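Local coordinates for protein putative transcriptional regulator MarR (PDB 2RDP) that probably binds DNA as a homodimer through winged helix-turn-helix domains and regulates transcription, as MarR family proteins do, at residues G55-V59 and V97-R101; V46-W50 and L62-M66; I34-I40 and I109-V113. One frame throughout, in Å; residues are numbered along the deposited sequence.

Contact 1: G55-V59 and V97-R101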
loop_
_atom_site.group_PDB
_atom_site.type_symbol
_atom_site.label_atom_id
_atom_site.label_comp_id
_atom_site.label_asym_id
_atom_site.label_seq_id
_atom_site.Cartn_x
_atom_site.Cartn_y
_atom_site.Cartn_z
ATOM N N GLY A 55 -3.766 21.251 -5.415
ATOM C CA GLY A 55 -4.757 22.345 -5.504
ATOM C C GLY A 55 -6.123 21.852 -5.973
ATOM O O GLY A 55 -6.366 20.644 -5.971
ATOM N N ASP A 56 -7.000 22.758 -6.404
ATOM C CA ASP A 56 -8.335 22.390 -6.909
ATOM C C ASP A 56 -8.263 21.355 -8.034
ATOM O O ASP A 56 -7.455 21.499 -8.940
ATOM C CB ASP A 56 -9.088 23.618 -7.408
ATOM C CG ASP A 56 -9.346 24.666 -6.315
ATOM O OD1 ASP A 56 -9.961 25.722 -6.656
ATOM O OD2 ASP A 56 -8.949 24.441 -5.133
ATOM N N LEU A 57 -9.072 20.301 -7.956
ATOM C CA LEU A 57 -9.103 19.228 -8.980
ATOM C C LEU A 57 -10.524 18.977 -9.399
ATOM O O LEU A 57 -11.417 19.046 -8.574
ATOM C CB LEU A 57 -8.532 17.912 -8.439
ATOM C CG LEU A 57 -7.051 17.834 -8.027
ATOM C CD1 LEU A 57 -6.766 16.466 -7.492
ATOM C CD2 LEU A 57 -6.097 18.165 -9.190
ATOM N N THR A 58 -10.752 18.699 -10.676
ATOM C CA THR A 58 -12.064 18.224 -11.096
ATOM C C THR A 58 -12.216 16.788 -10.607
ATOM O O THR A 58 -11.246 16.169 -10.196
ATOM C CB THR A 58 -12.248 18.297 -12.627
ATOM O OG1 THR A 58 -11.378 17.360 -13.253
ATOM C CG2 THR A 58 -11.937 19.706 -13.171
ATOM N N VAL A 59 -13.424 16.255 -10.625
ATOM C CA VAL A 59 -13.650 14.863 -10.233
ATOM C C VAL A 59 -12.939 13.949 -11.236
ATOM O O VAL A 59 -12.402 12.913 -10.873
ATOM C CB VAL A 59 -15.184 14.518 -10.174
ATOM C CG1 VAL A 59 -15.399 13.041 -9.989
ATOM C CG2 VAL A 59 -15.898 15.275 -9.058
ATOM N N VAL A 97 -17.418 23.525 -16.027
ATOM C CA VAL A 97 -16.254 23.099 -15.228
ATOM C C VAL A 97 -16.434 23.367 -13.731
ATOM O O VAL A 97 -16.533 24.511 -13.329
ATOM C CB VAL A 97 -14.883 23.716 -15.737
ATOM C CG1 VAL A 97 -13.704 23.327 -14.827
ATOM C CG2 VAL A 97 -14.595 23.279 -17.171
ATOM N N VAL A 98 -16.463 22.298 -12.926
ATOM C CA VAL A 98 -16.544 22.385 -11.466
ATOM C C VAL A 98 -15.346 21.641 -10.871
ATOM O O VAL A 98 -15.036 20.525 -11.291
ATOM C CB VAL A 98 -17.853 21.751 -10.909
ATOM C CG1 VAL A 98 -17.784 21.589 -9.384
ATOM C CG2 VAL A 98 -19.069 22.560 -11.303
ATOM N N ARG A 99 -14.659 22.287 -9.930
ATOM C CA ARG A 99 -13.506 21.705 -9.263
ATOM C C ARG A 99 -13.793 21.480 -7.786
ATOM O O ARG A 99 -14.625 22.165 -7.202
ATOM C CB ARG A 99 -12.277 22.597 -9.419
ATOM C CG ARG A 99 -11.764 22.671 -10.823
ATOM C CD ARG A 99 -10.477 23.462 -10.928
ATOM N NE ARG A 99 -10.079 23.560 -12.331
ATOM C CZ ARG A 99 -10.473 24.532 -13.156
ATOM N NH1 ARG A 99 -11.267 25.515 -12.725
ATOM N NH2 ARG A 99 -10.068 24.526 -14.419
ATOM N N ILE A 100 -13.083 20.524 -7.196
ATOM C CA ILE A 100 -13.155 20.245 -5.787
ATOM C C ILE A 100 -12.069 21.073 -5.130
ATOM O O ILE A 100 -10.923 21.074 -5.572
ATOM C CB ILE A 100 -12.933 18.731 -5.480
ATOM C CG1 ILE A 100 -13.782 17.835 -6.400
ATOM C CG2 ILE A 100 -13.214 18.423 -4.022
ATOM C CD1 ILE A 100 -15.223 18.348 -6.629
ATOM N N ARG A 101 -12.442 21.796 -4.081
ATOM C CA ARG A 101 -11.507 22.609 -3.329
ATOM C C ARG A 101 -11.483 22.182 -1.871
ATOM O O ARG A 101 -12.532 22.106 -1.212
ATOM C CB ARG A 101 -11.911 24.074 -3.411
ATOM C CG ARG A 101 -11.332 24.940 -2.317
ATOM C CD ARG A 101 -11.751 26.382 -2.519
ATOM N NE ARG A 101 -11.340 26.844 -3.842
ATOM C CZ ARG A 101 -11.675 28.016 -4.376
ATOM N NH1 ARG A 101 -12.428 28.882 -3.694
ATOM N NH2 ARG A 101 -11.248 28.323 -5.600
HETATM O O HOH W 1 -7.911 21.523 -11.670
HETATM O O HOH W 2 -15.826 17.979 -11.140
#
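Leu57 and Ile100 face each other as an antiparallel hydrogen-bonded pair, the one beta bridge between the loop 55-59 and the wing strand of this winged-helix domain. Ile100 N gives an almost straight bond to Leu57 O at 2.6 Å, and Leu57 N returns one to Ile100 O at 3.1 Å. Asp56 CA adds a CA-H...O contact to the same Ile100 O, 3.2 Å away. This is the tight side: Ile100 CD1 packs 4.0 Å from Val59 CG2, and the Ile100 side chain also touches Leu51 of helix 42-54 and Val77 of helix 70-82. The other side is wetter. A water joins Val59 N to Val98 O, and a second gives a hydrogen bond to Asp56 O and accepts a weak one from Arg99 NE; Arg99 NH1 forms a salt bridge with Asp91. Thr58 CG2 rests 3.8 Å from Arg99 CG. At the outer end Arg101, its chain bent at chi3 (-57°), turns its guanidinium edge to Asp56 in a salt bridge: NH2 meets the syn lone pair of OD1 at 3.1 Å and NE adds a weak bond to that oxygen. With an alanine at Asp56, the Arg101 guanidinium would probably lose its carboxylate mate and be freer to turn toward solvent. The chemistry thus divides in two: paired peptides fix the loop against the strand, while charge and water finish the exposed border.

Contact 2: V46-W50 and L62-M66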
loop_
_atom_site.group_PDB
_atom_site.type_symbol
_atom_site.label_atom_id
_atom_site.label_comp_id
_atom_site.label_asym_id
_atom_site.label_seq_id
_atom_site.Cartn_x
_atom_site.Cartn_y
_atom_site.Cartn_z
ATOM N N VAL A 46 -6.630 9.861 1.068
ATOM C CA VAL A 46 -6.010 9.941 -0.261
ATOM C C VAL A 46 -6.535 11.141 -1.068
ATOM O O VAL A 46 -5.751 11.912 -1.638
ATOM C CB VAL A 46 -6.192 8.626 -1.043
ATOM C CG1 VAL A 46 -5.624 8.730 -2.448
ATOM C CG2 VAL A 46 -5.519 7.439 -0.280
ATOM N N ALA A 47 -7.871 11.293 -1.112
ATOM C CA ALA A 47 -8.499 12.376 -1.842
ATOM C C ALA A 47 -7.999 13.741 -1.348
ATOM O O ALA A 47 -7.572 14.579 -2.156
ATOM C CB ALA A 47 -10.025 12.273 -1.740
ATOM N N LEU A 48 -8.063 13.953 -0.030
ATOM C CA LEU A 48 -7.640 15.198 0.618
ATOM C C LEU A 48 -6.162 15.534 0.414
ATOM O O LEU A 48 -5.812 16.678 0.132
ATOM C CB LEU A 48 -7.974 15.168 2.108
ATOM C CG LEU A 48 -9.457 15.162 2.520
ATOM C CD1 LEU A 48 -9.597 14.866 3.995
ATOM C CD2 LEU A 48 -10.132 16.457 2.174
ATOM N N GLN A 49 -5.300 14.544 0.582
ATOM C CA GLN A 49 -3.887 14.698 0.303
ATOM C C GLN A 49 -3.613 15.108 -1.169
ATOM O O GLN A 49 -2.726 15.897 -1.414
ATOM C CB GLN A 49 -3.164 13.407 0.715
ATOM C CG GLN A 49 -1.796 13.163 0.047
ATOM C CD GLN A 49 -1.811 12.166 -1.140
ATOM O OE1 GLN A 49 -2.552 11.172 -1.128
ATOM N NE2 GLN A 49 -0.957 12.432 -2.159
ATOM N N TRP A 50 -4.377 14.587 -2.137
ATOM C CA TRP A 50 -4.234 15.002 -3.545
ATOM C C TRP A 50 -4.602 16.472 -3.733
ATOM O O TRP A 50 -3.932 17.194 -4.453
ATOM C CB TRP A 50 -5.076 14.126 -4.505
ATOM C CG TRP A 50 -4.425 12.849 -4.888
ATOM C CD1 TRP A 50 -4.889 11.578 -4.652
ATOM C CD2 TRP A 50 -3.167 12.695 -5.546
ATOM N NE1 TRP A 50 -4.005 10.650 -5.124
ATOM C CE2 TRP A 50 -2.933 11.302 -5.678
ATOM C CE3 TRP A 50 -2.203 13.600 -6.040
ATOM C CZ2 TRP A 50 -1.765 10.787 -6.282
ATOM C CZ3 TRP A 50 -1.052 13.088 -6.651
ATOM C CH2 TRP A 50 -0.850 11.692 -6.774
ATOM N N LEU A 62 -9.281 14.058 -10.218
ATOM C CA LEU A 62 -9.098 13.385 -8.949
ATOM C C LEU A 62 -9.178 11.886 -9.145
ATOM O O LEU A 62 -8.359 11.130 -8.637
ATOM C CB LEU A 62 -10.147 13.884 -7.916
ATOM C CG LEU A 62 -10.066 13.322 -6.486
ATOM C CD1 LEU A 62 -8.671 13.572 -5.889
ATOM C CD2 LEU A 62 -11.105 13.954 -5.578
ATOM N N SER A 63 -10.155 11.448 -9.914
ATOM C CA SER A 63 -10.331 10.016 -10.113
ATOM C C SER A 63 -9.159 9.402 -10.886
ATOM O O SER A 63 -8.789 8.267 -10.620
ATOM C CB SER A 63 -11.674 9.726 -10.809
ATOM O OG SER A 63 -11.589 10.186 -12.123
ATOM N N ASN A 64 -8.589 10.141 -11.839
ATOM C CA ASN A 64 -7.373 9.677 -12.552
ATOM C C ASN A 64 -6.142 9.524 -11.665
ATOM O O ASN A 64 -5.318 8.632 -11.903
ATOM C CB ASN A 64 -7.055 10.557 -13.770
ATOM C CG ASN A 64 -7.980 10.266 -14.959
ATOM O OD1 ASN A 64 -8.570 9.189 -15.037
ATOM N ND2 ASN A 64 -8.106 11.223 -15.885
ATOM N N LYS A 65 -6.041 10.396 -10.656
ATOM C CA LYS A 65 -5.000 10.338 -9.630
ATOM C C LYS A 65 -5.150 9.180 -8.678
ATOM O O LYS A 65 -4.172 8.642 -8.206
ATOM C CB LYS A 65 -4.896 11.676 -8.892
ATOM C CG LYS A 65 -4.135 12.644 -9.788
ATOM C CD LYS A 65 -3.896 14.000 -9.213
ATOM C CE LYS A 65 -3.163 14.870 -10.266
ATOM N NZ LYS A 65 -1.868 14.251 -10.735
HETATM N N MSE A 66 -6.384 8.760 -8.441
HETATM C CA MSE A 66 -6.680 7.733 -7.453
HETATM C C MSE A 66 -6.967 6.409 -8.079
HETATM O O MSE A 66 -7.148 5.420 -7.356
HETATM C CB MSE A 66 -7.899 8.146 -6.645
HETATM C CG MSE A 66 -7.639 9.340 -5.802
HETATM SE SE MSE A 66 -9.153 9.798 -4.670
HETATM C CE MSE A 66 -9.266 8.217 -3.477
HETATM O O HOH W 3 -3.621 7.745 -5.037
#
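Trp50 lies against the helix 59-66 with one face of its indole under Lys65 and with Met66, a selenomethionine here, close to its CD1. From the Trp50 backbone outward, CB meets Leu62 CD1 at 3.9 Å. CG is anti to the carbonyl carbon, which carries the ring toward the last turn of the other segment. CD1 then touches Met66 CG at 3.7 Å. Lys65 CB sits over the face of the five-membered ring, 3.9 Å from its centroid and 13° off the normal, a CH-pi contact. Farther along the six-membered ring, CE3 has Lys65 CD above it at 3.6 Å. NE1, the one polar atom of the side chain, gives its hydrogen to a water in the ring plane at 2.9 Å, and this water gives a weak bond on to Lys65 O. The indole is therefore held on a face by aliphatic carbons and at its edge by solvent.

Met66 fills the other half of the contact: its chain runs past Trp50 in the opposite sense and bends at chi3 (65°), placing SE 3.9 Å from Ala47 CB and CE 3.8 Å from Val46 CG1. No direct hydrogen bond joins the two segments; the union is apolar, with the axes 10.4 Å apart and 115° between their directions.

Helix 70-82 backs this pair within the winged helix-turn-helix domain, its Met80 on Ala47, Val77 on Leu62 and Leu76 on Met66. From the dimer partner, Tyr22 of the second subunit brings its ring against Trp50, so Trp50 meets both helix 59-66 and the second subunit.

Contact 3: I34-I40 and I109-V113. With NA (sodium ion), chain B.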
loop_
_atom_site.group_PDB
_atom_site.type_symbol
_atom_site.label_atom_id
_atom_site.label_comp_id
_atom_site.label_asym_id
_atom_site.label_seq_id
_atom_site.Cartn_x
_atom_site.Cartn_y
_atom_site.Cartn_z
ATOM N N ILE A 34 -3.248 5.077 12.533
ATOM C CA ILE A 34 -3.213 6.524 12.700
ATOM C C ILE A 34 -4.589 7.134 12.431
ATOM O O ILE A 34 -5.016 8.009 13.133
ATOM C CB ILE A 34 -2.089 7.171 11.794
ATOM C CG1 ILE A 34 -0.716 6.952 12.432
ATOM C CG2 ILE A 34 -2.355 8.649 11.508
ATOM C CD1 ILE A 34 0.430 7.144 11.435
ATOM N N LEU A 35 -5.277 6.658 11.399
ATOM C CA LEU A 35 -6.563 7.241 11.035
ATOM C C LEU A 35 -7.699 6.883 11.951
ATOM O O LEU A 35 -8.767 7.496 11.847
ATOM C CB LEU A 35 -6.945 6.921 9.619
ATOM C CG LEU A 35 -6.357 7.763 8.498
ATOM C CD1 LEU A 35 -6.965 7.149 7.229
ATOM C CD2 LEU A 35 -6.695 9.213 8.588
ATOM N N THR A 36 -7.502 5.921 12.857
ATOM C CA THR A 36 -8.524 5.661 13.859
ATOM C C THR A 36 -8.778 6.870 14.763
ATOM O O THR A 36 -9.837 6.966 15.358
ATOM C CB THR A 36 -8.256 4.395 14.722
ATOM O OG1 THR A 36 -7.035 4.534 15.451
ATOM C CG2 THR A 36 -8.207 3.152 13.870
ATOM N N ASN A 37 -7.833 7.795 14.885
ATOM C CA ASN A 37 -8.084 8.975 15.701
ATOM C C ASN A 37 -8.616 10.196 14.938
ATOM O O ASN A 37 -8.669 11.289 15.493
ATOM C CB ASN A 37 -6.848 9.344 16.524
ATOM C CG ASN A 37 -6.326 8.172 17.364
ATOM O OD1 ASN A 37 -7.046 7.588 18.181
ATOM N ND2 ASN A 37 -5.066 7.811 17.140
ATOM N N TYR A 38 -9.019 10.004 13.679
ATOM C CA TYR A 38 -9.457 11.101 12.825
ATOM C C TYR A 38 -10.781 10.797 12.184
ATOM O O TYR A 38 -11.043 9.638 11.847
ATOM C CB TYR A 38 -8.387 11.425 11.769
ATOM C CG TYR A 38 -7.121 11.879 12.452
ATOM C CD1 TYR A 38 -6.989 13.187 12.938
ATOM C CD2 TYR A 38 -6.090 10.976 12.693
ATOM C CE1 TYR A 38 -5.846 13.576 13.621
ATOM C CE2 TYR A 38 -4.948 11.358 13.364
ATOM C CZ TYR A 38 -4.824 12.646 13.819
ATOM O OH TYR A 38 -3.671 12.974 14.469
ATOM N N PRO A 39 -11.627 11.835 11.996
ATOM C CA PRO A 39 -12.953 11.567 11.447
ATOM C C PRO A 39 -12.995 11.369 9.923
ATOM O O PRO A 39 -14.029 11.595 9.321
ATOM C CB PRO A 39 -13.774 12.799 11.898
ATOM C CG PRO A 39 -12.764 13.903 11.952
ATOM C CD PRO A 39 -11.433 13.275 12.296
ATOM N N ILE A 40 -11.903 10.936 9.301
ATOM C CA ILE A 40 -11.933 10.594 7.874
ATOM C C ILE A 40 -11.597 9.128 7.665
ATOM O O ILE A 40 -11.090 8.459 8.587
ATOM C CB ILE A 40 -10.971 11.467 7.051
ATOM C CG1 ILE A 40 -9.535 11.343 7.586
ATOM C CG2 ILE A 40 -11.473 12.935 7.047
ATOM C CD1 ILE A 40 -8.492 11.993 6.728
ATOM N N ILE A 109 -7.348 18.688 9.236
ATOM C CA ILE A 109 -7.267 17.242 9.497
ATOM C C ILE A 109 -6.106 16.523 8.782
ATOM O O ILE A 109 -5.347 15.791 9.418
ATOM C CB ILE A 109 -8.609 16.533 9.140
ATOM C CG1 ILE A 109 -9.686 16.874 10.156
ATOM C CG2 ILE A 109 -8.456 15.012 9.114
ATOM C CD1 ILE A 109 -11.048 16.539 9.667
ATOM N N ILE A 110 -5.965 16.710 7.475
ATOM C CA ILE A 110 -4.909 16.019 6.775
ATOM C C ILE A 110 -3.516 16.438 7.093
ATOM O O ILE A 110 -2.628 15.617 7.065
ATOM C CB ILE A 110 -5.008 16.053 5.269
ATOM C CG1 ILE A 110 -5.176 17.473 4.762
ATOM C CG2 ILE A 110 -6.020 15.045 4.815
ATOM C CD1 ILE A 110 -4.869 17.574 3.356
ATOM N N GLU A 111 -3.317 17.715 7.348
ATOM C CA GLU A 111 -2.045 18.201 7.848
ATOM C C GLU A 111 -1.673 17.539 9.172
ATOM O O GLU A 111 -0.499 17.290 9.455
ATOM C CB GLU A 111 -2.129 19.707 8.053
ATOM C CG GLU A 111 -2.246 20.472 6.741
ATOM C CD GLU A 111 -1.883 21.951 6.884
ATOM O OE1 GLU A 111 -2.379 22.654 7.828
ATOM O OE2 GLU A 111 -1.080 22.388 6.020
ATOM N N GLU A 112 -2.690 17.285 9.984
ATOM C CA GLU A 112 -2.508 16.623 11.244
ATOM C C GLU A 112 -2.198 15.143 11.062
ATOM O O GLU A 112 -1.366 14.600 11.772
ATOM C CB GLU A 112 -3.766 16.807 12.066
ATOM C CG GLU A 112 -3.583 16.496 13.515
ATOM C CD GLU A 112 -4.721 16.984 14.375
ATOM O OE1 GLU A 112 -5.711 17.586 13.853
ATOM O OE2 GLU A 112 -4.604 16.749 15.601
ATOM N N VAL A 113 -2.852 14.487 10.104
ATOM C CA VAL A 113 -2.589 13.065 9.851
ATOM C C VAL A 113 -1.170 12.892 9.297
ATOM O O VAL A 113 -0.425 12.039 9.737
ATOM C CB VAL A 113 -3.643 12.415 8.903
ATOM C CG1 VAL A 113 -3.218 10.991 8.482
ATOM C CG2 VAL A 113 -5.020 12.415 9.541
HETATM NA NA NA B . -11.164 7.228 10.999
#
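Tyr38 lays one face of its ring over Val113, whose CG2 stands 3.7 Å from the ring centroid and 17° off the normal in a CH-pi contact. The methyl is displaced toward the rim, nearest CG and CD2. Glu112 crosses the ring edge obliquely at CE1 and OH: its CG is 3.6 Å from Tyr38 OH, and the carboxylate, turned 71° to the ring, stands beside CE1. With CG of Glu112 anti to the backbone N (chi1 -164°) and the chain beyond extended, CG and CD are brought to that edge.

Val113 is shared on its other sides, CG2 with Leu35 CD2 at 3.7 Å and CG1 with Ile34 CG2 at 3.9 Å. Farther back along the helix, Ile109 CG2 packs on Ile40 CD1 at 3.8 Å, while Ile109 CD1 touches Pro39 CG.

The chain from Leu35 to Ile40 turns three carbonyls to a sodium ion: Leu35 O and Tyr38 O both bind it at 2.6 Å, and Ile40 O completes the trio from the chain. A type I turn from Leu35 to Tyr38 probably helps bring the first two oxygens together.

Here the end of helix 10-35 and the loop after it lie along helix 104-124. Phe45 of helix 42-54 touches both Ile40 and Val113, while Ile110 packs on Leu52 of that same helix.

From the N terminus, the end of helix 10-35 and the loop after it (34-40) meet helix 104-124 in contact 3, which so closes the longest loop, with nearly the whole winged-helix domain inside it. Contacts 1 and 2 are both nested there and cross each other, since their segments alternate: 46-50, 55-59, 62-66, then 97-101. Contact 2 joins helix 42-54 to helix 59-66, and contact 1 ties the turn between those helices to the wing strand. They touch through Leu57 CD1, 3.8 Å from Leu62 CD1. Leu48 packs on Ile110 and Ile40, linking contacts 2 and 3; contacts 1 and 3 stay about 10 Å apart at their nearest atoms.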